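Local atomic coordinates of topoisomerase I-like protein (Leishmania donovani, PDB entry 2B9S), a protein that probably relaxes supercoiled DNA, as part of a heterodimeric type IB topoisomerase, by reversible nicking of one strand. Residues D[216-221]-D[225-230]; D[265-270]-D[277-282]. All coordinates share one frame; numbering follows the deposited sequence.

The two contacts follow one another along the chain; neither nests in nor crosses the other. Contact 1 comes first, in the range of the DNA-binding fragment. It closes the short loop between strands 216-219 and 226-229 and so makes a beta hairpin at one side of a four-stranded mixed sheet. The chain then enters the long helix 236-266. Contact 2 lies where that helix ends, in the range of the catalytic core. It closes the turn and the first helical residues of 272-287. The centres of contact 1 and contact 2 are about 40 Å apart. Contact 1 grips DNA directly, whereas contact 2 joins two successive helices away from it.

Contact 1 (D[216-221]-D[225-230]); sequences AMWRDS and NMKYVM. With nucleotides of chain A; nucleotides of chain C.
Strands 216-219 and 226-229 form an antiparallel beta hairpin, with 226-229 outermost in its sheet within this chain. The hairpin carries side chains to nucleotides of two DNA chains, A and C. Trp218 and Lys227 form a hydrogen-bonded pair. Lys227 N gives Trp218 O an almost straight bond of 2.9 Å, and Trp218 N returns one to Lys227 O. Near the loop, Asp220 N reaches Asn225 O at 2.8 Å, from above the carbonyl plane.

On the face of the sheet that carries Trp218 and Lys227, Lys227 CB sits over the six-membered ring of Trp218, 3.7 Å from its centroid, as a CH-pi contact. The ring is brought there by a chi1 of 72°, which sets CG between the backbone N and the carbonyl carbon. The lysine chain bends at chi2 and chi4 on its way to the phosphate. Its NZ bonds OP2 of DA13 of chain C at 2.7 Å. Glu158 forms a salt bridge with the same NZ, and Asp220 OD1 adds a long one. The phosphate and the nearby carboxylates probably favour the charged ammonium.

Met217, Arg219, Met226 and Tyr228 share the other face. Met217 CG packs 3.5 Å from Tyr228 CE1, side by side with the ring. The two methionine methyls also meet. Met226 CG lies over one face of the Arg219 guanidinium, while OP2 of DG6 of chain A lies at its edge, 2.9 Å from NH2. Tyr228 OH donates to OP2 of DA7 of chain A at 2.8 Å, with that oxygen in the plane of the ring. Thus Arg219 and Tyr228 meet successive phosphates of one strand.

Such phosphate contacts from a hairpin fit the backbone-directed DNA grip of the type IB topoisomerases.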
loop_
_atom_site.group_PDB
_atom_site.type_symbol
_atom_site.label_atom_id
_atom_site.label_comp_id
_atom_site.label_asym_id
_atom_site.label_seq_id
_atom_site.Cartn_x
_atom_site.Cartn_y
_atom_site.Cartn_z
ATOM N N ALA D 216 5.544 -16.387 6.111
ATOM C CA ALA D 216 4.273 -17.085 5.996
ATOM C C ALA D 216 3.398 -16.428 4.922
ATOM O O ALA D 216 3.587 -15.250 4.592
ATOM C CB ALA D 216 3.555 -17.140 7.373
ATOM N N MET D 217 2.450 -17.202 4.384
ATOM C CA MET D 217 1.586 -16.772 3.278
ATOM C C MET D 217 0.240 -17.460 3.420
ATOM O O MET D 217 0.168 -18.619 3.824
ATOM C CB MET D 217 2.228 -17.126 1.922
ATOM C CG MET D 217 1.439 -16.740 0.652
ATOM S SD MET D 217 0.117 -17.889 0.115
ATOM C CE MET D 217 1.060 -19.290 -0.480
ATOM N N TRP D 218 -0.832 -16.732 3.121
ATOM C CA TRP D 218 -2.139 -17.351 2.937
ATOM C C TRP D 218 -2.861 -16.672 1.783
ATOM O O TRP D 218 -2.473 -15.603 1.311
ATOM C CB TRP D 218 -2.976 -17.361 4.214
ATOM C CG TRP D 218 -3.497 -16.035 4.596
ATOM C CD1 TRP D 218 -4.698 -15.491 4.232
ATOM C CD2 TRP D 218 -2.842 -15.058 5.418
ATOM N NE1 TRP D 218 -4.828 -14.235 4.763
ATOM C CE2 TRP D 218 -3.704 -13.937 5.493
ATOM C CE3 TRP D 218 -1.604 -15.018 6.093
ATOM C CZ2 TRP D 218 -3.383 -12.782 6.230
ATOM C CZ3 TRP D 218 -1.279 -13.856 6.825
ATOM C CH2 TRP D 218 -2.175 -12.753 6.876
ATOM N N ARG D 219 -3.899 -17.321 1.304
ATOM C CA ARG D 219 -4.675 -16.767 0.219
ATOM C C ARG D 219 -5.972 -16.186 0.802
ATOM O O ARG D 219 -6.734 -16.880 1.479
ATOM C CB ARG D 219 -4.907 -17.858 -0.820
ATOM C CG ARG D 219 -5.509 -17.386 -2.114
ATOM C CD ARG D 219 -5.461 -18.491 -3.154
ATOM N NE ARG D 219 -4.083 -18.809 -3.554
ATOM C CZ ARG D 219 -3.434 -18.180 -4.530
ATOM N NH1 ARG D 219 -4.038 -17.189 -5.198
ATOM N NH2 ARG D 219 -2.186 -18.535 -4.837
ATOM N N ASP D 220 -6.172 -14.894 0.579
ATOM C CA ASP D 220 -7.302 -14.150 1.147
ATOM C C ASP D 220 -8.631 -14.483 0.435
ATOM O O ASP D 220 -8.660 -14.614 -0.776
ATOM C CB ASP D 220 -6.971 -12.647 1.119
ATOM C CG ASP D 220 -8.195 -11.762 1.059
ATOM O OD1 ASP D 220 -8.643 -11.337 2.138
ATOM O OD2 ASP D 220 -8.677 -11.466 -0.072
ATOM N N SER D 221 -9.718 -14.632 1.197
ATOM C CA SER D 221 -10.981 -15.142 0.645
ATOM C C SER D 221 -11.801 -14.162 -0.199
ATOM O O SER D 221 -12.641 -14.593 -0.991
ATOM C CB SER D 221 -11.862 -15.706 1.753
ATOM O OG SER D 221 -12.297 -14.674 2.620
ATOM N N ASN D 225 -6.342 -12.977 -3.105
ATOM C CA ASN D 225 -5.089 -12.242 -3.020
ATOM C C ASN D 225 -4.136 -12.858 -1.999
ATOM O O ASN D 225 -4.520 -13.132 -0.843
ATOM C CB ASN D 225 -5.365 -10.782 -2.629
ATOM C CG ASN D 225 -5.887 -9.944 -3.791
ATOM O OD1 ASN D 225 -5.691 -10.285 -4.955
ATOM N ND2 ASN D 225 -6.548 -8.847 -3.471
ATOM N N MET D 226 -2.893 -13.048 -2.417
ATOM C CA MET D 226 -1.863 -13.597 -1.544
ATOM C C MET D 226 -1.361 -12.566 -0.519
ATOM O O MET D 226 -0.988 -11.447 -0.884
ATOM C CB MET D 226 -0.719 -14.171 -2.374
ATOM C CG MET D 226 -1.169 -15.315 -3.307
ATOM S SD MET D 226 0.071 -15.838 -4.532
ATOM C CE MET D 226 1.006 -16.948 -3.497
ATOM N N LYS D 227 -1.397 -12.963 0.761
ATOM C CA LYS D 227 -0.955 -12.153 1.908
ATOM C C LYS D 227 0.314 -12.761 2.547
ATOM O O LYS D 227 0.451 -13.979 2.666
ATOM C CB LYS D 227 -2.067 -12.078 2.967
ATOM C CG LYS D 227 -3.413 -11.458 2.534
ATOM C CD LYS D 227 -3.262 -9.970 2.198
ATOM C CE LYS D 227 -4.599 -9.298 1.900
ATOM N NZ LYS D 227 -5.468 -9.177 3.111
ATOM N N TYR D 228 1.234 -11.908 2.969
ATOM C CA TYR D 228 2.525 -12.375 3.470
ATOM C C TYR D 228 2.884 -11.734 4.768
ATOM O O TYR D 228 2.676 -10.534 4.956
ATOM C CB TYR D 228 3.653 -12.031 2.514
ATOM C CG TYR D 228 3.482 -12.570 1.138
ATOM C CD1 TYR D 228 3.947 -13.836 0.813
ATOM C CD2 TYR D 228 2.887 -11.789 0.130
ATOM C CE1 TYR D 228 3.801 -14.326 -0.431
ATOM C CE2 TYR D 228 2.727 -12.298 -1.125
ATOM C CZ TYR D 228 3.193 -13.557 -1.398
ATOM O OH TYR D 228 3.067 -14.058 -2.665
ATOM N N VAL D 229 3.433 -12.551 5.658
ATOM C CA VAL D 229 4.154 -12.058 6.816
ATOM C C VAL D 229 5.592 -11.770 6.385
ATOM O O VAL D 229 6.304 -12.650 5.899
ATOM C CB VAL D 229 4.134 -13.076 7.958
ATOM C CG1 VAL D 229 4.889 -12.533 9.154
ATOM C CG2 VAL D 229 2.704 -13.425 8.333
ATOM N N MET D 230 5.999 -10.520 6.538
ATOM C CA MET D 230 7.341 -10.082 6.138
ATOM C C MET D 230 8.042 -9.304 7.273
ATOM O O MET D 230 7.421 -9.000 8.303
ATOM C CB MET D 230 7.252 -9.281 4.817
ATOM C CG MET D 230 6.993 -10.195 3.569
ATOM S SD MET D 230 7.143 -9.338 2.006
ATOM C CE MET D 230 6.636 -10.528 0.730
ATOM P P DA A 7 5.754 -16.382 -3.903
ATOM O OP1 DA A 7 6.869 -17.345 -3.744
ATOM O OP2 DA A 7 4.571 -16.409 -3.020
ATOM O "O5'" DA A 7 6.378 -14.933 -3.817
ATOM C "C5'" DA A 7 7.381 -14.536 -4.717
ATOM C "C4'" DA A 7 7.692 -13.067 -4.519
ATOM O "O4'" DA A 7 6.731 -12.299 -5.282
ATOM C "C3'" DA A 7 7.634 -12.502 -3.094
ATOM O "O3'" DA A 7 8.572 -11.447 -3.048
ATOM C "C2'" DA A 7 6.289 -11.831 -3.042
ATOM C "C1'" DA A 7 6.274 -11.253 -4.462
ATOM N N9 DA A 7 4.940 -10.822 -4.894
ATOM C C8 DA A 7 3.774 -11.460 -4.603
ATOM N N7 DA A 7 2.737 -10.857 -5.096
ATOM C C5 DA A 7 3.232 -9.753 -5.730
ATOM C C6 DA A 7 2.595 -8.733 -6.440
ATOM N N6 DA A 7 1.264 -8.683 -6.600
ATOM N N1 DA A 7 3.376 -7.767 -6.954
ATOM C C2 DA A 7 4.703 -7.853 -6.795
ATOM N N3 DA A 7 5.406 -8.767 -6.127
ATOM C C4 DA A 7 4.601 -9.704 -5.617
ATOM P P DG A 6 1.212 -19.450 -7.413
ATOM O OP1 DG A 6 2.002 -20.697 -7.455
ATOM O OP2 DG A 6 0.012 -19.317 -6.582
ATOM O "O5'" DG A 6 2.230 -18.259 -7.063
ATOM C "C5'" DG A 6 3.441 -18.041 -7.793
ATOM C "C4'" DG A 6 4.043 -16.707 -7.390
ATOM O "O4'" DG A 6 3.388 -15.599 -8.050
ATOM C "C3'" DG A 6 3.960 -16.371 -5.909
ATOM O "O3'" DG A 6 5.301 -16.560 -5.428
ATOM C "C2'" DG A 6 3.523 -14.894 -5.859
ATOM C "C1'" DG A 6 3.647 -14.422 -7.306
ATOM N N9 DG A 6 2.654 -13.437 -7.755
ATOM C C8 DG A 6 1.270 -13.495 -7.661
ATOM N N7 DG A 6 0.677 -12.429 -8.173
ATOM C C5 DG A 6 1.729 -11.637 -8.631
ATOM C C6 DG A 6 1.743 -10.397 -9.281
ATOM O O6 DG A 6 0.775 -9.717 -9.603
ATOM N N1 DG A 6 3.031 -9.920 -9.560
ATOM C C2 DG A 6 4.187 -10.591 -9.253
ATOM N N2 DG A 6 5.365 -10.024 -9.579
ATOM N N3 DG A 6 4.185 -11.757 -8.658
ATOM C C4 DG A 6 2.939 -12.226 -8.380
ATOM P P DA C 13 -7.769 -6.009 3.434
ATOM O OP1 DA C 13 -8.841 -6.194 4.428
ATOM O OP2 DA C 13 -7.257 -7.157 2.708
ATOM O "O5'" DA C 13 -8.234 -4.917 2.346
ATOM C "C5'" DA C 13 -8.612 -3.590 2.724
ATOM C "C4'" DA C 13 -8.021 -2.617 1.724
ATOM O "O4'" DA C 13 -6.624 -2.357 2.003
ATOM C "C3'" DA C 13 -8.058 -3.086 0.272
ATOM O "O3'" DA C 13 -8.589 -1.999 -0.426
ATOM C "C2'" DA C 13 -6.587 -3.455 -0.068
ATOM C "C1'" DA C 13 -5.838 -2.466 0.819
ATOM N N9 DA C 13 -4.506 -2.917 1.226
ATOM C C8 DA C 13 -4.251 -4.084 1.906
ATOM N N7 DA C 13 -2.984 -4.279 2.146
ATOM C C5 DA C 13 -2.369 -3.140 1.622
ATOM C C6 DA C 13 -1.006 -2.741 1.560
ATOM N N6 DA C 13 -0.015 -3.451 2.101
ATOM N N1 DA C 13 -0.707 -1.581 0.946
ATOM C C2 DA C 13 -1.720 -0.839 0.424
ATOM N N3 DA C 13 -3.031 -1.116 0.413
ATOM C C4 DA C 13 -3.295 -2.291 1.031
#

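Contact 2 (D[265-270]-D[277-282]); sequences EDFKSN and RAVAMY
Phe267 and Asp266 meet one side of helix 272-287 just where helix 236-266 gives way to a turn. No hydrogen bond crosses between 265-270 and 277-282. The contact is mainly apolar and centres on Ala278.

Ala278 CB points toward the other segment and touches two side chains. Asp266 CB lies 3.6 Å from it, and Phe267 CD1 lies 3.5 Å from it. The small methyl probably allows the close approach of turn and helix, with the CA atoms of Asp266 and Ala278 5.8 Å apart.

Phe267 has CG anti to its own carbonyl carbon (chi1 -72°), and this sends the ring along the helix toward Tyr282. Successive ring atoms meet successive parts of the helix. CE1 is 3.5 Å from Ala278 O, and this oxygen already accepts the helical bond from Tyr282 N. CE1 also lies 4.1 Å from Val279 CG2. CZ reaches Tyr282 CB at 3.9 Å, with CB near the plane of the Phe267 ring at its edge. The two aromatic side chains cross at about a right angle.

Asp266 turns its carboxylate to the Arg277 side. OD2 stands 4.2 Å from NH2, and the two flat groups are turned 55° apart. No salt bridge forms at this distance, though the opposite charges may still attract. Arg277 extends to CD and then bends at chi3 (65°), which turns the guanidinium so that its edge faces Asp266.

Helix 341-351 packs against this junction, with Val343 and Leu346 on Phe267 and Leu346 and Phe350 on Val279. Tyr263, one turn back in helix 236-266, touches Ala278, Met281 and Tyr282. Helix 366-373 adds His372 beside Arg277 and Met281, and Leu369 beside Ala280.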
loop_
_atom_site.group_PDB
_atom_site.type_symbol
_atom_site.label_atom_id
_atom_site.label_comp_id
_atom_site.label_asym_id
_atom_site.label_seq_id
_atom_site.Cartn_x
_atom_site.Cartn_y
_atom_site.Cartn_z
ATOM N N GLU D 265 12.160 12.329 -30.125
ATOM C CA GLU D 265 12.286 11.829 -31.484
ATOM C C GLU D 265 11.120 10.889 -31.838
ATOM O O GLU D 265 10.684 10.849 -33.000
ATOM C CB GLU D 265 13.641 11.131 -31.676
ATOM N N ASP D 266 10.619 10.148 -30.841
ATOM C CA ASP D 266 9.476 9.242 -31.013
ATOM C C ASP D 266 8.141 9.975 -31.182
ATOM O O ASP D 266 7.184 9.398 -31.702
ATOM C CB ASP D 266 9.342 8.282 -29.834
ATOM C CG ASP D 266 10.501 7.331 -29.703
ATOM O OD1 ASP D 266 11.207 7.070 -30.705
ATOM O OD2 ASP D 266 10.693 6.826 -28.576
ATOM N N PHE D 267 8.065 11.225 -30.724
ATOM C CA PHE D 267 6.887 12.052 -30.980
ATOM C C PHE D 267 6.587 12.125 -32.474
ATOM O O PHE D 267 5.426 12.217 -32.876
ATOM C CB PHE D 267 7.061 13.472 -30.434
ATOM C CG PHE D 267 7.012 13.564 -28.938
ATOM C CD1 PHE D 267 6.359 12.588 -28.176
ATOM C CD2 PHE D 267 7.604 14.645 -28.279
ATOM C CE1 PHE D 267 6.317 12.675 -26.780
ATOM C CE2 PHE D 267 7.569 14.738 -26.883
ATOM C CZ PHE D 267 6.925 13.748 -26.133
ATOM N N LYS D 268 7.640 12.072 -33.290
ATOM C CA LYS D 268 7.501 12.242 -34.732
ATOM C C LYS D 268 7.359 10.904 -35.460
ATOM O O LYS D 268 7.318 10.875 -36.685
ATOM C CB LYS D 268 8.677 13.094 -35.311
ATOM N N SER D 269 7.266 9.806 -34.707
ATOM C CA SER D 269 7.127 8.470 -35.296
ATOM C C SER D 269 5.816 8.279 -36.056
ATOM O O SER D 269 4.789 8.868 -35.709
ATOM C CB SER D 269 7.253 7.394 -34.221
ATOM O OG SER D 269 7.085 6.089 -34.757
ATOM N N ASN D 270 5.853 7.450 -37.095
ATOM C CA ASN D 270 4.629 7.069 -37.796
ATOM C C ASN D 270 4.116 5.729 -37.284
ATOM O O ASN D 270 3.036 5.275 -37.667
ATOM C CB ASN D 270 4.817 7.070 -39.322
ATOM C CG ASN D 270 5.680 5.917 -39.813
ATOM O OD1 ASN D 270 6.897 5.887 -39.583
ATOM N ND2 ASN D 270 5.055 4.966 -40.512
ATOM N N ARG D 277 3.717 5.330 -26.785
ATOM C CA ARG D 277 4.811 5.049 -25.832
ATOM C C ARG D 277 5.560 6.321 -25.401
ATOM O O ARG D 277 5.854 6.494 -24.206
ATOM C CB ARG D 277 5.788 4.021 -26.413
ATOM C CG ARG D 277 6.737 3.389 -25.388
ATOM C CD ARG D 277 7.579 2.289 -26.031
ATOM N NE ARG D 277 8.486 2.836 -27.052
ATOM C CZ ARG D 277 9.188 2.115 -27.925
ATOM N NH1 ARG D 277 9.114 0.782 -27.943
ATOM N NH2 ARG D 277 9.972 2.742 -28.788
ATOM N N ALA D 278 5.828 7.208 -26.368
ATOM C CA ALA D 278 6.489 8.514 -26.139
ATOM C C ALA D 278 5.704 9.487 -25.258
ATOM O O ALA D 278 6.271 10.128 -24.372
ATOM C CB ALA D 278 6.815 9.175 -27.486
ATOM N N VAL D 279 4.407 9.627 -25.519
ATOM C CA VAL D 279 3.552 10.514 -24.712
ATOM C C VAL D 279 3.376 9.954 -23.288
ATOM O O VAL D 279 3.326 10.713 -22.307
ATOM C CB VAL D 279 2.193 10.783 -25.427
ATOM C CG1 VAL D 279 1.267 11.650 -24.598
ATOM C CG2 VAL D 279 2.443 11.443 -26.797
ATOM N N ALA D 280 3.319 8.624 -23.178
ATOM C CA ALA D 280 3.167 7.973 -21.878
ATOM C C ALA D 280 4.413 8.194 -21.048
ATOM O O ALA D 280 4.324 8.573 -19.867
ATOM C CB ALA D 280 2.860 6.489 -22.032
ATOM N N MET D 281 5.584 7.990 -21.654
ATOM C CA MET D 281 6.811 8.242 -20.906
ATOM C C MET D 281 7.066 9.732 -20.626
ATOM O O MET D 281 7.634 10.085 -19.602
ATOM C CB MET D 281 8.021 7.433 -21.428
ATOM C CG MET D 281 8.443 7.625 -22.835
ATOM S SD MET D 281 9.462 6.222 -23.386
ATOM C CE MET D 281 11.107 6.793 -22.944
ATOM N N TYR D 282 6.563 10.602 -21.494
ATOM C CA TYR D 282 6.519 12.032 -21.228
ATOM C C TYR D 282 5.680 12.384 -19.985
ATOM O O TYR D 282 6.098 13.221 -19.166
ATOM C CB TYR D 282 5.971 12.761 -22.455
ATOM C CG TYR D 282 5.686 14.233 -22.246
ATOM C CD1 TYR D 282 6.714 15.183 -22.305
ATOM C CD2 TYR D 282 4.385 14.680 -22.010
ATOM C CE1 TYR D 282 6.455 16.539 -22.116
ATOM C CE2 TYR D 282 4.112 16.028 -21.816
ATOM C CZ TYR D 282 5.154 16.961 -21.878
ATOM O OH TYR D 282 4.887 18.307 -21.696
#